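PDB 6WHJ: ribokinase from Giardia lamblia, which probably catalyses the ATP- and magnesium-dependent phosphorylation of D-ribose at O-5, giving D-ribose 5-phosphate. Local coordinates for residues L19-K24 / G102-E107; I9-S14 / A62-A67. All blocks are in the same frame, centred on the assembly; numbering follows the deposited sequence.

How the contacts relate
From the N terminus, strand 9-12 enters the large sheet and the chain passes straight on into strand 16-22 of the small four-stranded lid sheet. Strand 32-42 and helix 44-55 follow before strand 62-69 returns beside 9-12, where contact 2 closes the first loop. Helix 72-84 and strand 91-93 then lead to strand 99-105, which pairs with 16-22, so that contact 1 closes the second loop. The segments alternate along the chain, so the two closures cross. Contact 2 ties two neighbouring strands of the large sheet in the PfkB-type kinase core, contact 1 the two inner strands of the lid sheet; their centres lie about 27 Å apart and they do not touch.

Contact 1. Residues L19-K24 / G102-E107; sequences LVWYVK and GIYVAE
V20 meets I103 and V105 with its two methyls on one face of a parallel strand pair. V20 CG1, anti to the backbone N (chi1 178°), reaches V105 CG2 at 3.7 Å, while V20 CG2 packs on I103 CB at 3.8 Å. The Y22 and V105 side chains lie side by side, pointing the same way, with Y22 CD2 3.8 Å from V105 CB. On the other face, the W21 indole has its edge toward the backbone: I103 O lies in the ring plane, 3.6 Å from W21 CE3. W21 N also donates to I103 O (2.8 Å), one of four backbone bonds whose donors are I103, W21, V105 and V23. E107 N bonds to K24 O from above the carbonyl plane. K24 and E107 run side by side, K24 CG against E107 OE1; K24 NZ stays 5.9 Å from E107 OE1, so any attraction would be long-range. Strands 32-42 and 111-116 flank this pair in the lid sheet. The face bearing I103 lies near D18, predicted to bind the substrate; on the W21/Y104 face, W21 NE1 bonds to N100 OD1 and Y104 OH to G102 O of the second subunit, and the two Y104 rings stack, consistent with the lid-to-lid ribokinase dimer.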
loop_
_atom_site.group_PDB
_atom_site.type_symbol
_atom_site.label_atom_id
_atom_site.label_comp_id
_atom_site.label_asym_id
_atom_site.label_seq_id
_atom_site.Cartn_x
_atom_site.Cartn_y
_atom_site.Cartn_z
ATOM N N LEU B 19 4.288 1.238 4.626
ATOM C CA LEU B 19 4.188 -0.040 3.921
ATOM C C LEU B 19 4.506 0.206 2.451
ATOM O O LEU B 19 3.717 0.834 1.734
ATOM C CB LEU B 19 2.813 -0.670 4.106
ATOM C CG LEU B 19 2.330 -0.747 5.554
ATOM C CD1 LEU B 19 0.866 -1.166 5.617
ATOM C CD2 LEU B 19 3.200 -1.714 6.298
ATOM N N VAL B 20 5.643 -0.321 2.000
ATOM C CA VAL B 20 6.293 0.111 0.769
ATOM C C VAL B 20 6.458 -1.083 -0.158
ATOM O O VAL B 20 6.951 -2.135 0.262
ATOM C CB VAL B 20 7.663 0.759 1.057
ATOM C CG1 VAL B 20 8.350 1.167 -0.236
ATOM C CG2 VAL B 20 7.488 1.971 1.945
ATOM N N TRP B 21 6.052 -0.916 -1.413
ATOM C CA TRP B 21 6.275 -1.907 -2.457
ATOM C C TRP B 21 7.176 -1.313 -3.532
ATOM O O TRP B 21 6.908 -0.217 -4.039
ATOM C CB TRP B 21 4.951 -2.381 -3.076
ATOM C CG TRP B 21 4.118 -3.257 -2.175
ATOM C CD1 TRP B 21 4.069 -4.621 -2.173
ATOM C CD2 TRP B 21 3.225 -2.822 -1.147
ATOM N NE1 TRP B 21 3.195 -5.062 -1.213
ATOM C CE2 TRP B 21 2.664 -3.979 -0.566
ATOM C CE3 TRP B 21 2.844 -1.566 -0.658
ATOM C CZ2 TRP B 21 1.752 -3.919 0.485
ATOM C CZ3 TRP B 21 1.929 -1.510 0.380
ATOM C CH2 TRP B 21 1.396 -2.677 0.939
ATOM N N TYR B 22 8.217 -2.048 -3.899
ATOM C CA TYR B 22 9.171 -1.617 -4.911
ATOM C C TYR B 22 8.815 -2.303 -6.219
ATOM O O TYR B 22 8.814 -3.536 -6.301
ATOM C CB TYR B 22 10.612 -1.932 -4.496
ATOM C CG TYR B 22 11.050 -1.112 -3.307
ATOM C CD1 TYR B 22 10.769 -1.520 -2.004
ATOM C CD2 TYR B 22 11.710 0.099 -3.488
ATOM C CE1 TYR B 22 11.150 -0.750 -0.917
ATOM C CE2 TYR B 22 12.092 0.880 -2.414
ATOM C CZ TYR B 22 11.809 0.459 -1.131
ATOM O OH TYR B 22 12.197 1.254 -0.069
ATOM N N VAL B 23 8.491 -1.500 -7.228
ATOM C CA VAL B 23 8.015 -1.983 -8.517
ATOM C C VAL B 23 8.913 -1.412 -9.603
ATOM O O VAL B 23 9.633 -0.431 -9.396
ATOM C CB VAL B 23 6.545 -1.591 -8.765
ATOM C CG1 VAL B 23 5.658 -2.249 -7.742
ATOM C CG2 VAL B 23 6.389 -0.072 -8.660
ATOM N N LYS B 24 8.861 -2.042 -10.779
ATOM C CA LYS B 24 9.563 -1.481 -11.927
ATOM C C LYS B 24 8.963 -0.139 -12.307
ATOM O O LYS B 24 9.674 0.863 -12.432
ATOM C CB LYS B 24 9.493 -2.439 -13.114
ATOM C CG LYS B 24 10.528 -3.546 -13.126
ATOM C CD LYS B 24 10.424 -4.336 -14.427
ATOM C CE LYS B 24 11.209 -5.642 -14.374
ATOM N NZ LYS B 24 11.007 -6.466 -15.612
ATOM N N GLY B 102 0.636 3.533 2.370
ATOM C CA GLY B 102 0.865 2.556 1.328
ATOM C C GLY B 102 1.615 3.220 0.194
ATOM O O GLY B 102 1.098 4.129 -0.455
ATOM N N ILE B 103 2.837 2.754 -0.048
ATOM C CA ILE B 103 3.788 3.460 -0.893
ATOM C C ILE B 103 4.217 2.556 -2.041
ATOM O O ILE B 103 4.549 1.385 -1.826
ATOM C CB ILE B 103 5.002 3.943 -0.076
ATOM C CG1 ILE B 103 4.535 4.870 1.055
ATOM C CG2 ILE B 103 6.032 4.624 -0.973
ATOM C CD1 ILE B 103 5.640 5.391 1.935
ATOM N N TYR B 104 4.190 3.102 -3.256
ATOM C CA TYR B 104 4.808 2.498 -4.430
ATOM C C TYR B 104 6.051 3.295 -4.810
ATOM O O TYR B 104 5.987 4.521 -4.975
ATOM C CB TYR B 104 3.863 2.468 -5.634
ATOM C CG TYR B 104 2.581 1.685 -5.484
ATOM C CD1 TYR B 104 2.406 0.749 -4.470
ATOM C CD2 TYR B 104 1.543 1.875 -6.390
ATOM C CE1 TYR B 104 1.219 0.032 -4.363
ATOM C CE2 TYR B 104 0.369 1.176 -6.291
ATOM C CZ TYR B 104 0.209 0.256 -5.284
ATOM O OH TYR B 104 -0.982 -0.423 -5.215
ATOM N N VAL B 105 7.177 2.605 -4.947
ATOM C CA VAL B 105 8.420 3.215 -5.389
ATOM C C VAL B 105 8.791 2.592 -6.728
ATOM O O VAL B 105 9.001 1.372 -6.813
ATOM C CB VAL B 105 9.537 3.037 -4.353
ATOM C CG1 VAL B 105 10.777 3.777 -4.787
ATOM C CG2 VAL B 105 9.068 3.535 -2.995
ATOM N N ALA B 106 8.817 3.414 -7.779
ATOM C CA ALA B 106 9.241 2.957 -9.093
ATOM C C ALA B 106 10.765 2.945 -9.172
ATOM O O ALA B 106 11.459 3.512 -8.321
ATOM C CB ALA B 106 8.657 3.839 -10.195
ATOM N N GLU B 107 11.293 2.269 -10.201
ATOM C CA GLU B 107 12.744 2.219 -10.375
ATOM C C GLU B 107 13.329 3.585 -10.703
ATOM O O GLU B 107 14.538 3.778 -10.564
ATOM C CB GLU B 107 13.132 1.238 -11.489
ATOM C CG GLU B 107 12.968 -0.234 -11.139
ATOM C CD GLU B 107 13.165 -1.133 -12.345
ATOM O OE1 GLU B 107 13.488 -2.326 -12.146
ATOM O OE2 GLU B 107 13.008 -0.645 -13.494
#

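Contact 2. Residues I9-S14 / A62-A67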
loop_
_atom_site.group_PDB
_atom_site.type_symbol
_atom_site.label_atom_id
_atom_site.label_comp_id
_atom_site.label_asym_id
_atom_site.label_seq_id
_atom_site.Cartn_x
_atom_site.Cartn_y
_atom_site.Cartn_z
ATOM N N ILE B 9 13.630 20.869 21.897
ATOM C CA ILE B 9 12.937 20.744 20.620
ATOM C C ILE B 9 11.722 19.859 20.851
ATOM O O ILE B 9 11.862 18.711 21.286
ATOM C CB ILE B 9 13.838 20.153 19.518
ATOM C CG1 ILE B 9 15.096 21.008 19.315
ATOM C CG2 ILE B 9 13.063 20.022 18.195
ATOM C CD1 ILE B 9 16.186 20.312 18.512
ATOM N N VAL B 10 10.537 20.397 20.577
ATOM C CA VAL B 10 9.279 19.675 20.714
ATOM C C VAL B 10 8.704 19.512 19.309
ATOM O O VAL B 10 8.493 20.505 18.599
ATOM C CB VAL B 10 8.300 20.413 21.651
ATOM C CG1 VAL B 10 6.986 19.662 21.782
ATOM C CG2 VAL B 10 8.917 20.641 23.016
ATOM N N ILE B 11 8.465 18.275 18.892
ATOM C CA ILE B 11 7.914 17.991 17.569
ATOM C C ILE B 11 6.515 17.417 17.761
ATOM O O ILE B 11 6.350 16.340 18.347
ATOM C CB ILE B 11 8.798 17.029 16.754
ATOM C CG1 ILE B 11 10.235 17.535 16.653
ATOM C CG2 ILE B 11 8.219 16.811 15.370
ATOM C CD1 ILE B 11 11.156 16.924 17.679
ATOM N N ILE B 12 5.509 18.144 17.291
ATOM C CA ILE B 12 4.119 17.724 17.388
ATOM C C ILE B 12 3.697 17.274 15.996
ATOM O O ILE B 12 3.499 18.111 15.108
ATOM C CB ILE B 12 3.219 18.859 17.890
ATOM C CG1 ILE B 12 3.804 19.503 19.155
ATOM C CG2 ILE B 12 1.835 18.333 18.173
ATOM C CD1 ILE B 12 3.150 20.838 19.528
ATOM N N GLY B 13 3.547 15.970 15.796
ATOM C CA GLY B 13 3.164 15.493 14.489
ATOM C C GLY B 13 2.901 14.004 14.432
ATOM O O GLY B 13 2.621 13.356 15.441
ATOM N N SER B 14 3.023 13.464 13.231
ATOM C CA SER B 14 2.493 12.144 12.935
ATOM C C SER B 14 3.531 11.040 13.091
ATOM O O SER B 14 4.742 11.263 12.961
ATOM C CB SER B 14 1.951 12.119 11.512
ATOM O OG SER B 14 3.008 12.418 10.622
ATOM N N ALA B 62 15.421 16.383 22.509
ATOM C CA ALA B 62 14.274 16.281 21.626
ATOM C C ALA B 62 13.094 15.676 22.377
ATOM O O ALA B 62 13.259 14.942 23.354
ATOM C CB ALA B 62 14.612 15.441 20.399
ATOM N N PHE B 63 11.891 15.986 21.900
ATOM C CA PHE B 63 10.670 15.512 22.543
ATOM C C PHE B 63 9.628 15.335 21.450
ATOM O O PHE B 63 9.323 16.288 20.726
ATOM C CB PHE B 63 10.194 16.506 23.614
ATOM C CG PHE B 63 9.093 15.979 24.512
ATOM C CD1 PHE B 63 9.366 15.037 25.486
ATOM C CD2 PHE B 63 7.796 16.457 24.404
ATOM C CE1 PHE B 63 8.361 14.563 26.311
ATOM C CE2 PHE B 63 6.791 15.989 25.222
ATOM C CZ PHE B 63 7.074 15.039 26.177
ATOM N N PHE B 64 9.111 14.118 21.295
ATOM C CA PHE B 64 8.133 13.840 20.251
ATOM C C PHE B 64 6.742 13.764 20.871
ATOM O O PHE B 64 6.549 13.121 21.908
ATOM C CB PHE B 64 8.461 12.548 19.499
ATOM C CG PHE B 64 7.420 12.166 18.470
ATOM C CD1 PHE B 64 7.050 13.065 17.474
ATOM C CD2 PHE B 64 6.837 10.899 18.475
ATOM C CE1 PHE B 64 6.095 12.725 16.532
ATOM C CE2 PHE B 64 5.884 10.554 17.524
ATOM C CZ PHE B 64 5.512 11.466 16.554
ATOM N N VAL B 65 5.783 14.428 20.232
ATOM C CA VAL B 65 4.393 14.436 20.661
ATOM C C VAL B 65 3.567 13.875 19.517
ATOM O O VAL B 65 3.530 14.468 18.432
ATOM C CB VAL B 65 3.917 15.850 21.025
ATOM C CG1 VAL B 65 2.481 15.804 21.545
ATOM C CG2 VAL B 65 4.871 16.502 22.020
ATOM N N GLY B 66 2.917 12.736 19.752
ATOM C CA GLY B 66 2.117 12.084 18.729
ATOM C C GLY B 66 1.193 11.052 19.334
ATOM O O GLY B 66 1.291 10.717 20.514
ATOM N N ALA B 67 0.293 10.532 18.498
ATOM C CA ALA B 67 -0.695 9.544 18.914
ATOM C C ALA B 67 -0.670 8.348 17.969
ATOM O O ALA B 67 -0.582 8.510 16.747
ATOM C CB ALA B 67 -2.104 10.140 18.960
HETATM O O HOH W 1 0.443 11.635 15.810
#
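I9-I12 and A62-V65 pair as neighbouring parallel strands of the large sheet, joined by a beta-alpha-beta crossover through helix 44-55 into which two lid strands are inserted. Backbone bonds set the register: I11 N gives to F63 O at 2.8 Å, V65 N to I11 O and G13 N to V65 O, whereas F63 N to I9 O is weak (119° at the hydrogen). Apolar contacts lie on both faces. On one, V10 CG1 comes within 3.8 Å of V65 CG2, and I12 runs beside V65 in the same direction, with helix 131-135 packed over all three. V10 CG1 also sits at the edge of the F63 ring. On the other, I11 and F64 lie under helix 44-55. Ring-to-backbone packing comes from F64: with chi1 at 176°, it swings its ring past I11 O to the end of the neighbouring segment, F64 CZ lying 3.6 Å from G13 O; G66 N lies 4.2 Å over the ring centre. Polar contacts gather C-terminally, where S14 OG bonds to E146, predicted to bind the substrate. One water bridges the segments, 2.8 Å from G13 O and 2.9 Å from A67 N, whose N-H it accepts.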